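Local coordinates for protein alpha-rhamnosidase (Dictyoglomus thermophilum, PDB 6I60) that probably catalyses the hydrolysis of terminal non-reducing alpha-L-rhamnose residues from alpha-L-rhamnosides, at residues E38-P43 and S339-P344; A514-F519 and N819-G824; D522-Y527 and W570-Y575; W829-I834 and A862-I867. All blocks are in the same frame, centred on the assembly; numbering follows the deposited sequence.

Interaction 1: E38-P43 and S339-P344; sequences EFTTNP and SEIYPP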
# COMPACT_ATOMS: atom_id res chain seq x y z
N GLU A 38 -15.08 -7.65 3.55
CA GLU A 38 -14.00 -7.30 2.63
C GLU A 38 -13.00 -6.35 3.29
O GLU A 38 -12.42 -5.48 2.63
CB GLU A 38 -14.53 -6.70 1.32
CG GLU A 38 -15.11 -7.72 0.36
CD GLU A 38 -14.10 -8.78 -0.04
OE1 GLU A 38 -13.38 -8.56 -1.04
OE2 GLU A 38 -14.03 -9.83 0.64
N PHE A 39 -12.80 -6.51 4.60
CA PHE A 39 -11.87 -5.69 5.37
C PHE A 39 -12.23 -4.21 5.29
O PHE A 39 -11.36 -3.34 5.22
CB PHE A 39 -10.43 -5.92 4.94
CG PHE A 39 -10.00 -7.36 5.02
CD1 PHE A 39 -9.59 -7.90 6.23
CD2 PHE A 39 -10.02 -8.17 3.90
CE1 PHE A 39 -9.20 -9.22 6.31
CE2 PHE A 39 -9.64 -9.49 3.97
CZ PHE A 39 -9.23 -10.02 5.18
N THR A 40 -13.53 -3.92 5.31
CA THR A 40 -14.02 -2.54 5.25
C THR A 40 -15.32 -2.45 6.02
O THR A 40 -16.17 -3.35 5.94
CB THR A 40 -14.23 -2.08 3.81
OG1 THR A 40 -13.06 -2.39 3.03
CG2 THR A 40 -14.48 -0.57 3.76
N THR A 41 -15.48 -1.37 6.78
CA THR A 41 -16.71 -1.13 7.53
C THR A 41 -17.82 -0.75 6.56
O THR A 41 -17.76 0.31 5.93
CB THR A 41 -16.49 -0.05 8.58
OG1 THR A 41 -15.68 -0.56 9.64
CG2 THR A 41 -17.83 0.42 9.15
N ASN A 42 -18.83 -1.61 6.45
CA ASN A 42 -20.00 -1.41 5.59
C ASN A 42 -19.57 -1.12 4.16
O ASN A 42 -19.68 0.03 3.70
CB ASN A 42 -20.87 -0.28 6.13
CG ASN A 42 -21.57 -0.65 7.43
OD1 ASN A 42 -21.98 -1.79 7.61
ND2 ASN A 42 -21.69 0.32 8.33
N PRO A 43 -19.09 -2.11 3.42
CA PRO A 43 -18.63 -1.87 2.06
C PRO A 43 -19.79 -1.70 1.09
O PRO A 43 -20.85 -2.32 1.22
CB PRO A 43 -17.82 -3.13 1.73
CG PRO A 43 -18.46 -4.19 2.55
CD PRO A 43 -18.95 -3.53 3.82
N SER A 339 -15.43 -4.89 -9.25
CA SER A 339 -15.49 -3.90 -8.19
C SER A 339 -14.78 -4.46 -6.96
O SER A 339 -15.37 -5.22 -6.18
CB SER A 339 -16.93 -3.52 -7.86
OG SER A 339 -16.98 -2.53 -6.85
N GLU A 340 -13.52 -4.09 -6.79
CA GLU A 340 -12.73 -4.52 -5.64
C GLU A 340 -12.90 -3.53 -4.50
O GLU A 340 -13.00 -2.32 -4.71
CB GLU A 340 -11.26 -4.65 -6.01
CG GLU A 340 -10.97 -5.73 -7.04
CD GLU A 340 -9.61 -6.37 -6.85
OE1 GLU A 340 -8.85 -6.49 -7.84
OE2 GLU A 340 -9.30 -6.77 -5.70
N ILE A 341 -12.92 -4.05 -3.27
CA ILE A 341 -13.03 -3.24 -2.07
C ILE A 341 -11.61 -3.00 -1.56
O ILE A 341 -10.98 -3.90 -1.00
CB ILE A 341 -13.91 -3.91 -1.01
CG1 ILE A 341 -15.19 -4.45 -1.64
CG2 ILE A 341 -14.23 -2.92 0.10
CD1 ILE A 341 -16.21 -3.38 -1.98
N TYR A 342 -11.11 -1.79 -1.77
CA TYR A 342 -9.77 -1.42 -1.37
C TYR A 342 -9.73 0.09 -1.17
O TYR A 342 -10.57 0.81 -1.72
CB TYR A 342 -8.73 -1.86 -2.41
CG TYR A 342 -8.69 -1.02 -3.67
CD1 TYR A 342 -9.82 -0.85 -4.46
CD2 TYR A 342 -7.51 -0.42 -4.09
CE1 TYR A 342 -9.79 -0.09 -5.61
CE2 TYR A 342 -7.46 0.34 -5.25
CZ TYR A 342 -8.60 0.50 -6.00
OH TYR A 342 -8.57 1.25 -7.16
N PRO A 343 -8.80 0.59 -0.36
CA PRO A 343 -8.73 2.03 -0.10
C PRO A 343 -8.49 2.81 -1.38
O PRO A 343 -7.56 2.51 -2.15
CB PRO A 343 -7.55 2.16 0.86
CG PRO A 343 -7.44 0.83 1.52
CD PRO A 343 -7.84 -0.17 0.47
N PRO A 344 -9.32 3.81 -1.66
CA PRO A 344 -9.13 4.64 -2.86
C PRO A 344 -8.15 5.78 -2.59
O PRO A 344 -7.72 6.03 -1.47
CB PRO A 344 -10.54 5.17 -3.13
CG PRO A 344 -11.15 5.28 -1.77
CD PRO A 344 -10.53 4.19 -0.92
O HOH W 1 -12.28 -7.28 -3.18
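Ile341 presents its branched side chain to Glu38, Thr40 and Pro43: Glu38 takes one side of it, while Thr40 and Pro43 share the other. The Glu38 chain crosses it at about a right angle, with Glu38 CB 3.7 Å from Ile341 CB and Glu38 CG 3.8 Å from Ile341 CG1. The other branch, Ile341 CG2, lies 3.2 Å from Thr40 OG1 and 3.9 Å from Pro43 CB. With CG1 anti to its own carbonyl carbon (chi1 -46°), Ile341 keeps one branch for the glutamate stem and the other for the threonine and proline. With an alanine here, CG1, CG2 and CD1 go, which would probably open a gap beside Thr40, Pro43 and Glu38 CG and leave only the CB-to-CB touch with Glu38. A water bridges the Glu38 carboxylate and the backbone of Ile341, giving a proton to Glu38 OE1 at 2.7 Å and accepting one from Ile341 N at 3.3 Å. The Glu38 carboxylate is itself positioned from outside, by Ile52 N at OE2 and a salt bridge from Arg528 at OE1. The contact thus joins the loop between strands 35-37 and 44-46 of the N-terminal immunoglobulin-like region to the loop between strands 336-338 and 345-351, with strand 133-137 behind Pro43 and helix 524-535 alongside.

Interaction 2: A514-F519 and N819-G824; sequences AEEAIF and NHIMFG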
# COMPACT_ATOMS: atom_id res chain seq x y z
N ALA A 514 7.17 -4.22 1.71
CA ALA A 514 5.82 -4.68 2.05
C ALA A 514 5.66 -4.89 3.55
O ALA A 514 4.60 -4.61 4.11
CB ALA A 514 5.50 -5.96 1.28
N GLU A 515 6.71 -5.38 4.22
CA GLU A 515 6.62 -5.60 5.66
C GLU A 515 6.53 -4.28 6.42
O GLU A 515 5.84 -4.21 7.44
CB GLU A 515 7.83 -6.41 6.14
CG GLU A 515 7.73 -6.88 7.58
CD GLU A 515 8.86 -7.81 7.97
OE1 GLU A 515 10.03 -7.47 7.70
OE2 GLU A 515 8.58 -8.87 8.56
N GLU A 516 7.20 -3.23 5.93
CA GLU A 516 7.13 -1.94 6.60
C GLU A 516 5.73 -1.34 6.48
O GLU A 516 5.18 -0.83 7.47
CB GLU A 516 8.18 -0.99 6.03
CG GLU A 516 7.87 0.48 6.24
CD GLU A 516 7.16 1.11 5.06
OE1 GLU A 516 6.12 1.77 5.28
OE2 GLU A 516 7.63 0.94 3.92
N ALA A 517 5.15 -1.39 5.28
CA ALA A 517 3.83 -0.79 5.07
C ALA A 517 2.77 -1.49 5.90
O ALA A 517 1.84 -0.85 6.41
CB ALA A 517 3.47 -0.84 3.59
N ILE A 518 2.88 -2.81 6.06
CA ILE A 518 1.93 -3.55 6.87
C ILE A 518 2.01 -3.11 8.33
O ILE A 518 0.98 -2.93 9.00
CB ILE A 518 2.16 -5.07 6.72
CG1 ILE A 518 1.63 -5.55 5.37
CG2 ILE A 518 1.50 -5.84 7.85
CD1 ILE A 518 2.01 -6.97 5.04
N PHE A 519 3.23 -2.90 8.83
CA PHE A 519 3.39 -2.46 10.21
C PHE A 519 2.84 -1.05 10.43
O PHE A 519 2.33 -0.75 11.51
CB PHE A 519 4.87 -2.50 10.61
CG PHE A 519 5.25 -3.72 11.40
CD1 PHE A 519 5.90 -4.78 10.79
CD2 PHE A 519 4.94 -3.81 12.75
CE1 PHE A 519 6.24 -5.91 11.50
CE2 PHE A 519 5.29 -4.94 13.47
CZ PHE A 519 5.94 -5.99 12.85
N ASN A 819 12.63 10.34 -3.45
CA ASN A 819 11.43 9.85 -2.77
C ASN A 819 11.20 8.39 -3.17
O ASN A 819 10.17 8.02 -3.74
CB ASN A 819 10.22 10.72 -3.09
CG ASN A 819 9.10 10.56 -2.08
OD1 ASN A 819 9.14 9.67 -1.23
ND2 ASN A 819 8.10 11.43 -2.16
N HIS A 820 12.16 7.53 -2.85
CA HIS A 820 12.05 6.11 -3.10
C HIS A 820 11.70 5.37 -1.81
O HIS A 820 11.91 5.86 -0.70
CB HIS A 820 13.34 5.55 -3.69
CG HIS A 820 13.36 5.53 -5.19
ND1 HIS A 820 13.07 6.65 -5.94
CD2 HIS A 820 13.62 4.54 -6.07
CE1 HIS A 820 13.16 6.34 -7.22
NE2 HIS A 820 13.49 5.07 -7.33
N ILE A 821 11.16 4.16 -1.98
CA ILE A 821 10.67 3.36 -0.86
C ILE A 821 11.38 2.02 -0.74
O ILE A 821 11.18 1.32 0.26
CB ILE A 821 9.14 3.15 -0.96
CG1 ILE A 821 8.55 2.67 0.37
CG2 ILE A 821 8.81 2.19 -2.09
CD1 ILE A 821 9.10 3.39 1.58
N MET A 822 12.23 1.65 -1.70
CA MET A 822 12.86 0.33 -1.67
C MET A 822 13.76 0.17 -0.45
O MET A 822 13.83 -0.91 0.15
CB MET A 822 13.65 0.09 -2.95
CG MET A 822 14.38 1.32 -3.47
SD MET A 822 15.08 1.05 -5.11
CE MET A 822 16.48 2.16 -5.08
N PHE A 823 14.45 1.24 -0.05
CA PHE A 823 15.33 1.18 1.11
C PHE A 823 14.59 1.35 2.44
O PHE A 823 15.24 1.40 3.49
CB PHE A 823 16.43 2.24 1.00
CG PHE A 823 17.60 1.82 0.14
CD1 PHE A 823 18.36 0.72 0.49
CD2 PHE A 823 17.92 2.52 -1.01
CE1 PHE A 823 19.44 0.33 -0.29
CE2 PHE A 823 18.99 2.14 -1.79
CZ PHE A 823 19.75 1.04 -1.43
N GLY A 824 13.26 1.44 2.42
CA GLY A 824 12.48 1.68 3.62
C GLY A 824 12.22 0.48 4.50
O GLY A 824 11.48 0.59 5.48
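In the six-hairpin, (alpha/alpha)6-type catalytic domain of this rhamnosidase family, Glu516 reaches out from helix 514-520 to Ile821 and Gly824 of the loop that leads into helix 826-835. The contact is small and rests on this one side chain. Its aliphatic stem does part of the work: Glu516 CB and Glu516 CG each lie 3.7 Å from Gly824 O, alongside the carbonyl oxygen rather than bonded to it. Further out, the chain crosses Ile821 obliquely, and Glu516 OE2 comes 3.7 Å from Ile821 CD1. The torsions explain this division of labour. CG stands anti to the backbone N (chi1 158°), which carries the stem away from the helix, and a bend at chi2 (-95°) then turns the carboxylate across toward the isoleucine. On the loop side, Gly824 N donates to Ile821 O at 3.0 Å, a tight turn that brings the two partners of Glu516 together; a beta carbon on Gly824 would come too close to Ile821 CD1. Asp827 of helix 826-835 also touches Glu516. Helix 473-488 adjoins both partners, through Ile482 on Glu516 and Gln486 on Ile821, while helix 564-576 packs against other residues of helix 514-520 through Tyr571 and Tyr575.

Interaction 3: D522-Y527 and W570-Y575; sequences DMIGFY and WYLYQY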
# COMPACT_ATOMS: atom_id res chain seq x y z
N ASP A 522 -2.83 -0.10 7.27
CA ASP A 522 -3.73 -1.21 6.93
C ASP A 522 -3.62 -1.46 5.43
O ASP A 522 -4.08 -0.65 4.62
CB ASP A 522 -5.16 -0.87 7.33
CG ASP A 522 -6.11 -2.03 7.14
OD1 ASP A 522 -7.20 -2.02 7.77
OD2 ASP A 522 -5.79 -2.95 6.37
N MET A 523 -3.01 -2.59 5.06
CA MET A 523 -2.66 -2.85 3.67
C MET A 523 -3.32 -4.09 3.07
O MET A 523 -3.06 -4.39 1.90
CB MET A 523 -1.14 -2.98 3.51
CG MET A 523 -0.35 -1.86 4.15
SD MET A 523 -0.16 -0.44 3.06
CE MET A 523 0.16 -1.26 1.50
N ILE A 524 -4.14 -4.82 3.83
CA ILE A 524 -4.69 -6.07 3.32
C ILE A 524 -5.63 -5.82 2.14
O ILE A 524 -5.64 -6.58 1.17
CB ILE A 524 -5.38 -6.87 4.44
CG1 ILE A 524 -5.96 -8.17 3.89
CG2 ILE A 524 -6.47 -6.03 5.11
CD1 ILE A 524 -5.79 -9.35 4.80
N GLY A 525 -6.41 -4.74 2.20
CA GLY A 525 -7.24 -4.39 1.06
C GLY A 525 -6.43 -3.91 -0.12
O GLY A 525 -6.79 -4.16 -1.27
N PHE A 526 -5.32 -3.21 0.14
CA PHE A 526 -4.47 -2.73 -0.94
C PHE A 526 -3.73 -3.87 -1.62
O PHE A 526 -3.65 -3.92 -2.85
CB PHE A 526 -3.48 -1.70 -0.39
CG PHE A 526 -2.73 -0.95 -1.45
CD1 PHE A 526 -3.29 0.15 -2.07
CD2 PHE A 526 -1.46 -1.36 -1.83
CE1 PHE A 526 -2.59 0.84 -3.05
CE2 PHE A 526 -0.76 -0.68 -2.81
CZ PHE A 526 -1.33 0.43 -3.42
N TYR A 527 -3.18 -4.80 -0.83
CA TYR A 527 -2.37 -5.86 -1.41
C TYR A 527 -3.23 -6.91 -2.12
O TYR A 527 -2.77 -7.53 -3.08
CB TYR A 527 -1.51 -6.51 -0.33
CG TYR A 527 -0.30 -5.68 0.03
CD1 TYR A 527 0.39 -4.96 -0.94
CD2 TYR A 527 0.16 -5.62 1.34
CE1 TYR A 527 1.49 -4.20 -0.62
CE2 TYR A 527 1.27 -4.86 1.67
CZ TYR A 527 1.93 -4.15 0.68
OH TYR A 527 3.03 -3.39 1.01
N TRP A 570 2.27 -14.25 1.17
CA TRP A 570 2.64 -14.84 2.46
C TRP A 570 2.57 -13.81 3.58
O TRP A 570 2.27 -14.17 4.72
CB TRP A 570 4.05 -15.44 2.37
CG TRP A 570 4.55 -15.97 3.67
CD1 TRP A 570 5.40 -15.34 4.54
CD2 TRP A 570 4.24 -17.24 4.26
NE1 TRP A 570 5.63 -16.14 5.64
CE2 TRP A 570 4.94 -17.31 5.49
CE3 TRP A 570 3.44 -18.32 3.88
CZ2 TRP A 570 4.86 -18.42 6.33
CZ3 TRP A 570 3.37 -19.42 4.71
CH2 TRP A 570 4.07 -19.46 5.92
N TYR A 571 2.84 -12.54 3.28
CA TYR A 571 2.71 -11.50 4.28
C TYR A 571 1.26 -11.33 4.72
O TYR A 571 0.98 -11.11 5.90
CB TYR A 571 3.26 -10.18 3.75
CG TYR A 571 4.77 -10.03 3.87
CD1 TYR A 571 5.48 -10.76 4.82
CD2 TYR A 571 5.47 -9.17 3.04
CE1 TYR A 571 6.85 -10.63 4.94
CE2 TYR A 571 6.85 -9.04 3.15
CZ TYR A 571 7.53 -9.77 4.10
OH TYR A 571 8.89 -9.64 4.21
N LEU A 572 0.33 -11.44 3.77
CA LEU A 572 -1.09 -11.29 4.10
C LEU A 572 -1.57 -12.41 5.02
O LEU A 572 -2.49 -12.19 5.82
CB LEU A 572 -1.92 -11.27 2.82
CG LEU A 572 -1.71 -10.06 1.91
CD1 LEU A 572 -2.71 -10.05 0.77
CD2 LEU A 572 -1.80 -8.77 2.72
N TYR A 573 -0.97 -13.59 4.93
CA TYR A 573 -1.31 -14.67 5.85
C TYR A 573 -0.55 -14.55 7.17
O TYR A 573 -1.07 -14.94 8.22
CB TYR A 573 -1.04 -16.03 5.20
CG TYR A 573 -1.14 -17.19 6.17
CD1 TYR A 573 -2.37 -17.60 6.66
CD2 TYR A 573 -0.01 -17.87 6.59
CE1 TYR A 573 -2.47 -18.65 7.55
CE2 TYR A 573 -0.10 -18.93 7.48
CZ TYR A 573 -1.34 -19.32 7.95
OH TYR A 573 -1.44 -20.37 8.83
N GLN A 574 0.67 -14.01 7.14
CA GLN A 574 1.48 -13.93 8.35
C GLN A 574 0.96 -12.87 9.30
O GLN A 574 0.86 -13.10 10.51
CB GLN A 574 2.94 -13.65 7.98
CG GLN A 574 3.85 -13.38 9.17
CD GLN A 574 5.25 -12.95 8.75
OE1 GLN A 574 5.43 -12.25 7.76
NE2 GLN A 574 6.26 -13.38 9.52
N TYR A 575 0.60 -11.69 8.78
CA TYR A 575 0.22 -10.56 9.62
C TYR A 575 -1.28 -10.36 9.73
O TYR A 575 -1.72 -9.55 10.56
CB TYR A 575 0.87 -9.28 9.09
CG TYR A 575 2.34 -9.17 9.43
CD1 TYR A 575 2.76 -8.87 10.72
CD2 TYR A 575 3.31 -9.37 8.46
CE1 TYR A 575 4.10 -8.77 11.03
CE2 TYR A 575 4.66 -9.27 8.76
CZ TYR A 575 5.05 -8.97 10.05
OH TYR A 575 6.39 -8.87 10.36
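Leu572 points its two methyl groups at the helix beginning with Ile524 and reaches CB of Tyr527 and the edge of its ring rather than the flat of it. Leu572 CD2 lies 3.8 Å from Tyr527 CB, and Leu572 CD1 is almost as close to the same atom at 3.9 Å, so the fork of the leucine closes on the tyrosine beta carbon. The two side chains run at a slant to each other. From this position Leu572 CD2 also meets the ring at its edge, near the ring plane, 4.0 Å from Tyr527 CD2. One face of that ring is occupied by a neighbour in its own segment, Met523 CE, which sits 3.5 Å above the plane and displaced toward the rim; methionine and leucine therefore approach the tyrosine in different ways. Ile524, one helical turn before Tyr527, completes the seat for Leu572: its backbone is the nearer part, with Ile524 CA 4.0 Å from Leu572 CD2, while Ile524 CG1 is looser at 4.4 Å. The leucine is delivered by a first torsion that places CG anti to the carbonyl carbon (chi1 -66°) and by a chain then extended at chi2 (-173°). No hydrogen bond joins 522-527 to 570-575, although Met523 N bonds to Tyr576 OH next door. The Leu572 contact itself is buried carbon against carbon, dependent on shape and exclusion of water.

Interaction 4: W829-I834 and A862-I867; sequences WFYRVI and ARLNTI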
# COMPACT_ATOMS: atom_id res chain seq x y z
N TRP A 829 12.44 -3.15 11.03
CA TRP A 829 13.38 -3.50 12.09
C TRP A 829 13.12 -2.69 13.36
O TRP A 829 13.34 -3.19 14.47
CB TRP A 829 14.82 -3.29 11.61
CG TRP A 829 15.86 -3.78 12.56
CD1 TRP A 829 16.14 -5.07 12.87
CD2 TRP A 829 16.77 -2.97 13.32
NE1 TRP A 829 17.17 -5.13 13.78
CE2 TRP A 829 17.57 -3.85 14.07
CE3 TRP A 829 16.98 -1.60 13.43
CZ2 TRP A 829 18.57 -3.40 14.93
CZ3 TRP A 829 17.98 -1.15 14.29
CH2 TRP A 829 18.76 -2.05 15.02
N PHE A 830 12.65 -1.45 13.22
CA PHE A 830 12.35 -0.64 14.39
C PHE A 830 11.20 -1.23 15.20
O PHE A 830 11.21 -1.17 16.43
CB PHE A 830 12.01 0.79 13.97
CG PHE A 830 13.13 1.50 13.26
CD1 PHE A 830 14.45 1.17 13.51
CD2 PHE A 830 12.86 2.50 12.34
CE1 PHE A 830 15.48 1.82 12.86
CE2 PHE A 830 13.88 3.15 11.68
CZ PHE A 830 15.19 2.82 11.94
N TYR A 831 10.21 -1.81 14.52
CA TYR A 831 9.06 -2.38 15.21
C TYR A 831 9.41 -3.71 15.87
O TYR A 831 9.10 -3.93 17.05
CB TYR A 831 7.90 -2.57 14.23
CG TYR A 831 7.11 -1.31 13.92
CD1 TYR A 831 7.49 -0.47 12.89
CD2 TYR A 831 5.98 -0.98 14.66
CE1 TYR A 831 6.77 0.67 12.60
CE2 TYR A 831 5.25 0.16 14.38
CZ TYR A 831 5.65 0.98 13.34
OH TYR A 831 4.93 2.11 13.05
N ARG A 832 10.06 -4.61 15.13
CA ARG A 832 10.23 -5.98 15.58
C ARG A 832 11.40 -6.16 16.54
O ARG A 832 11.38 -7.08 17.36
CB ARG A 832 10.42 -6.91 14.37
CG ARG A 832 9.33 -6.79 13.31
CD ARG A 832 9.59 -7.73 12.13
NE ARG A 832 11.00 -8.11 12.02
CZ ARG A 832 11.45 -9.35 12.16
NH1 ARG A 832 10.61 -10.35 12.41
NH2 ARG A 832 12.75 -9.60 12.04
N VAL A 833 12.42 -5.30 16.46
CA VAL A 833 13.65 -5.47 17.24
C VAL A 833 13.80 -4.35 18.28
O VAL A 833 13.86 -4.62 19.48
CB VAL A 833 14.89 -5.56 16.32
CG1 VAL A 833 16.16 -5.47 17.14
CG2 VAL A 833 14.85 -6.85 15.53
N ILE A 834 13.87 -3.10 17.82
CA ILE A 834 14.08 -1.98 18.75
C ILE A 834 12.92 -1.89 19.73
O ILE A 834 13.11 -1.93 20.95
CB ILE A 834 14.27 -0.67 17.97
CG1 ILE A 834 15.63 -0.66 17.27
CG2 ILE A 834 14.15 0.53 18.91
CD1 ILE A 834 16.01 0.68 16.68
N ALA A 862 5.98 0.46 20.50
CA ALA A 862 5.23 0.21 19.28
C ALA A 862 3.82 -0.21 19.67
O ALA A 862 3.64 -1.15 20.44
CB ALA A 862 5.90 -0.87 18.43
N ARG A 863 2.83 0.50 19.14
CA ARG A 863 1.42 0.17 19.35
C ARG A 863 0.80 -0.11 17.99
O ARG A 863 0.78 0.77 17.12
CB ARG A 863 0.68 1.29 20.07
CG ARG A 863 -0.82 1.06 20.18
CD ARG A 863 -1.53 2.25 20.81
NE ARG A 863 -1.88 3.27 19.83
CZ ARG A 863 -2.92 3.19 19.00
NH1 ARG A 863 -3.72 2.13 19.03
NH2 ARG A 863 -3.17 4.17 18.14
N LEU A 864 0.30 -1.33 17.80
CA LEU A 864 -0.27 -1.76 16.53
C LEU A 864 -1.74 -2.09 16.70
O LEU A 864 -2.17 -2.59 17.74
CB LEU A 864 0.47 -2.99 15.97
CG LEU A 864 1.99 -3.03 16.11
CD1 LEU A 864 2.50 -4.47 16.08
CD2 LEU A 864 2.65 -2.21 15.02
N ASN A 865 -2.52 -1.82 15.65
CA ASN A 865 -3.92 -2.23 15.56
C ASN A 865 -3.99 -3.34 14.52
O ASN A 865 -4.07 -3.07 13.32
CB ASN A 865 -4.82 -1.05 15.20
CG ASN A 865 -6.27 -1.45 15.04
OD1 ASN A 865 -6.92 -1.87 16.00
ND2 ASN A 865 -6.79 -1.33 13.83
N THR A 866 -3.95 -4.58 14.98
CA THR A 866 -3.87 -5.73 14.10
C THR A 866 -5.27 -6.26 13.79
O THR A 866 -6.28 -5.63 14.10
CB THR A 866 -2.99 -6.81 14.72
OG1 THR A 866 -3.70 -7.43 15.81
CG2 THR A 866 -1.69 -6.21 15.24
N ILE A 867 -5.33 -7.45 13.18
CA ILE A 867 -6.61 -8.07 12.87
C ILE A 867 -7.30 -8.60 14.12
O ILE A 867 -8.51 -8.84 14.11
CB ILE A 867 -6.42 -9.18 11.82
CG1 ILE A 867 -7.59 -9.21 10.84
CG2 ILE A 867 -6.22 -10.55 12.49
CD1 ILE A 867 -7.69 -7.96 9.99
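Tyr831 touches Ala862 and Leu864, and its side chain can be traced outward from the helix to the strand. At CB, a first torsion that sets CG anti to the carbonyl carbon (chi1 -79°) swings the ring toward the strand. The ring then meets its partners along one side. Tyr831 CD2 is 3.6 Å from Leu864 CD2 and 3.8 Å from Ala862 CB, and the next atom out, Tyr831 CE2, also stands 3.6 Å from Leu864 CD2. Both methyl groups come at an oblique angle, and they can share the ring because residues two apart on a strand turn to the same side. Beyond them the hydroxyl is hydrogen-bonded with Asn520 OD1, with Gly466 O a weak second partner; a buried polar tip is thereby satisfied while the ring stays among carbon atoms. Phe519 of helix 514-520 meets the Tyr831 ring, their planes about 30° apart, and touches Leu864 as well. The contact joins helix 826-835, the last helix of the chain, to strand 859-866 of the C-terminal beta domain, where strands 466-470 and 869-877 flank it and Val837 of strand 837-841 packs on Ala862 and Leu864.

Overall arrangement
Interaction 1 is only partly buried, whereas interactions 2, 3 and 4 are buried, and the chemistry follows: a water and charged groups border the first, while carbon-to-carbon packing dominates interactions 3 and 4. Among the three buried contacts, interaction 2 stands apart in bringing a carboxylate against an isoleucine. Interactions 2 and 3 lie wholly within the helical domain, whereas 1 and 4 join different family regions. Helix 524-535 links interactions 1 and 3, with Phe39 CZ 3.5 Å from Ile524 CD1. Helix 514-520 links interaction 2 to its neighbours: Glu515 OE2 and Tyr575 OH form a probable hydrogen bond toward interaction 3, and Phe519 packs on Tyr831 and Leu864 of interaction 4.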